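Local coordinates for protein YcaO (Methanopyrus kandleri, PDB 6CIB) that binds ADP and magnesium and, as a YcaO-family enzyme, probably uses ATP to activate peptide backbone amides for thioamidation, at residues H180-E185 with G297-D302. Residues are numbered along the deposited sequence; the frame is centred on the assembly and turned at random.
Sequences HPPELE and GTVEID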
loop_
_atom_site.group_PDB
_atom_site.type_symbol
_atom_site.label_atom_id
_atom_site.label_comp_id
_atom_site.label_asym_id
_atom_site.label_seq_id
_atom_site.Cartn_x
_atom_site.Cartn_y
_atom_site.Cartn_z
ATOM N N HIS A 180 11.815 -15.912 8.703
ATOM C CA HIS A 180 12.213 -16.403 7.390
ATOM C C HIS A 180 10.962 -16.959 6.684
ATOM O O HIS A 180 10.642 -18.141 6.858
ATOM C CB HIS A 180 13.266 -17.514 7.543
ATOM C CG HIS A 180 14.593 -17.040 8.053
ATOM N ND1 HIS A 180 15.771 -17.284 7.383
ATOM C CD2 HIS A 180 14.932 -16.348 9.168
ATOM C CE1 HIS A 180 16.779 -16.761 8.058
ATOM N NE2 HIS A 180 16.295 -16.179 9.141
ATOM N N PRO A 181 10.236 -16.117 5.900
ATOM C CA PRO A 181 9.007 -16.632 5.285
ATOM C C PRO A 181 9.297 -17.695 4.218
ATOM O O PRO A 181 10.384 -17.667 3.623
ATOM C CB PRO A 181 8.369 -15.380 4.657
ATOM C CG PRO A 181 9.497 -14.443 4.438
ATOM C CD PRO A 181 10.460 -14.698 5.554
ATOM N N PRO A 182 8.347 -18.638 3.990
ATOM C CA PRO A 182 8.545 -19.646 2.944
ATOM C C PRO A 182 8.546 -19.046 1.541
ATOM O O PRO A 182 7.882 -18.024 1.300
ATOM C CB PRO A 182 7.331 -20.569 3.115
ATOM C CG PRO A 182 6.296 -19.715 3.757
ATOM C CD PRO A 182 7.051 -18.818 4.676
ATOM N N GLU A 183 9.295 -19.681 0.641
ATOM C CA GLU A 183 9.227 -19.409 -0.797
ATOM C C GLU A 183 7.836 -19.757 -1.332
ATOM O O GLU A 183 7.254 -20.783 -0.950
ATOM C CB GLU A 183 10.309 -20.205 -1.544
ATOM C CG GLU A 183 10.307 -20.036 -3.066
ATOM C CD GLU A 183 11.623 -20.407 -3.733
ATOM O OE1 GLU A 183 12.346 -21.295 -3.227
ATOM O OE2 GLU A 183 11.934 -19.802 -4.784
ATOM N N LEU A 184 7.302 -18.892 -2.195
ATOM C CA LEU A 184 6.030 -19.161 -2.863
ATOM C C LEU A 184 6.245 -19.534 -4.331
ATOM O O LEU A 184 6.809 -18.751 -5.100
ATOM C CB LEU A 184 5.051 -17.986 -2.717
ATOM C CG LEU A 184 3.701 -18.142 -3.434
ATOM C CD1 LEU A 184 2.742 -19.094 -2.714
ATOM C CD2 LEU A 184 3.064 -16.781 -3.620
ATOM N N GLU A 185 5.779 -20.730 -4.696
ATOM C CA GLU A 185 5.966 -21.296 -6.035
ATOM C C GLU A 185 4.741 -20.986 -6.899
ATOM O O GLU A 185 3.608 -21.225 -6.480
ATOM C CB GLU A 185 6.199 -22.809 -5.936
ATOM C CG GLU A 185 7.252 -23.375 -6.886
ATOM C CD GLU A 185 8.629 -23.546 -6.243
ATOM O OE1 GLU A 185 8.708 -23.927 -5.052
ATOM O OE2 GLU A 185 9.647 -23.316 -6.935
ATOM N N GLY A 297 10.999 -23.288 4.238
ATOM C CA GLY A 297 9.944 -24.071 3.595
ATOM C C GLY A 297 9.482 -23.539 2.247
ATOM O O GLY A 297 10.003 -22.540 1.743
ATOM N N THR A 298 8.495 -24.217 1.665
ATOM C CA THR A 298 7.956 -23.852 0.356
ATOM C C THR A 298 6.439 -24.014 0.329
ATOM O O THR A 298 5.907 -24.941 0.942
ATOM C CB THR A 298 8.643 -24.617 -0.810
ATOM O OG1 THR A 298 8.077 -24.199 -2.059
ATOM C CG2 THR A 298 8.507 -26.145 -0.676
ATOM N N VAL A 299 5.758 -23.098 -0.363
ATOM C CA VAL A 299 4.295 -23.128 -0.509
ATOM C C VAL A 299 3.931 -23.089 -1.994
ATOM O O VAL A 299 4.490 -22.293 -2.753
ATOM C CB VAL A 299 3.601 -21.964 0.255
ATOM C CG1 VAL A 299 2.083 -22.068 0.173
ATOM C CG2 VAL A 299 4.016 -21.943 1.716
ATOM N N GLU A 300 3.010 -23.964 -2.394
ATOM C CA GLU A 300 2.472 -23.999 -3.751
ATOM C C GLU A 300 1.256 -23.088 -3.821
ATOM O O GLU A 300 0.366 -23.188 -2.969
ATOM C CB GLU A 300 2.070 -25.429 -4.123
ATOM C CG GLU A 300 2.237 -25.759 -5.596
ATOM C CD GLU A 300 3.695 -25.917 -5.999
ATOM O OE1 GLU A 300 4.120 -25.239 -6.961
ATOM O OE2 GLU A 300 4.420 -26.709 -5.353
ATOM N N ILE A 301 1.208 -22.207 -4.827
ATOM C CA ILE A 301 0.122 -21.217 -4.926
ATOM C C ILE A 301 -1.283 -21.841 -5.009
ATOM O O ILE A 301 -2.227 -21.328 -4.401
ATOM C CB ILE A 301 0.359 -20.126 -6.014
ATOM C CG1 ILE A 301 -0.682 -18.996 -5.866
ATOM C CG2 ILE A 301 0.395 -20.717 -7.427
ATOM C CD1 ILE A 301 -0.288 -17.662 -6.466
ATOM N N ASP A 302 -1.391 -22.964 -5.722
ATOM C CA ASP A 302 -2.664 -23.678 -5.912
ATOM C C ASP A 302 -3.224 -24.286 -4.622
ATOM O O ASP A 302 -4.420 -24.565 -4.547
ATOM C CB ASP A 302 -2.529 -24.757 -6.992
ATOM C CG ASP A 302 -1.779 -24.267 -8.209
ATOM O OD1 ASP A 302 -0.527 -24.177 -8.136
ATOM O OD2 ASP A 302 -2.440 -23.968 -9.227
#
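Glu183 and Glu185 exchange four backbone hydrogen bonds with Gly297, Val299 and Ile301, joining strands 183-185 and 298-300 as parallel neighbours with Glu183 opposite Thr298. Glu183 N reaches Gly297 O (3.1 Å) tilted 31° from the carbonyl plane, a bent start to the series. The middle bonds, Val299 N to Glu183 O and Glu185 N to Val299 O, are both 2.8 Å, the latter almost straight (175° at the hydrogen). Ile301 N closes the row on Glu185 O, where 297-302 turns into a 3-10 segment. On one face the Thr298 hydroxyl, anti to its own nitrogen (chi1 -179°), donates to Glu185 OE1 (3.1 Å), which it meets nearly along the C-O axis. Glu300 OE1 lies against Glu185 CB (3.4 Å). Replacing Glu185 by alanine would probably leave the Thr298 hydroxyl without this acceptor and take away the CG methylene beside Glu300 OE1. On the other face Pro182 CG lies beside Val299 CG2 (3.8 Å), and Leu184 CD1 reaches over to Val299 CG1 and Ile301 CB. Backbone hydrogen bonds join Pro182 to Leu208 and Leu184 to Leu206, so this short surface pair, away from the nucleotide site, continues to strand 203-209. Leu184 is buried toward Val245 of helix 241-260; the Glu183, Glu185 and Glu300 face is polar, with Arg207 touching Glu183. There the hydroxyl bond probably stabilises the Glu185 charge, and with Glu185 OE1 and Glu300 OE2 5.1 Å apart any repulsion is probably modest.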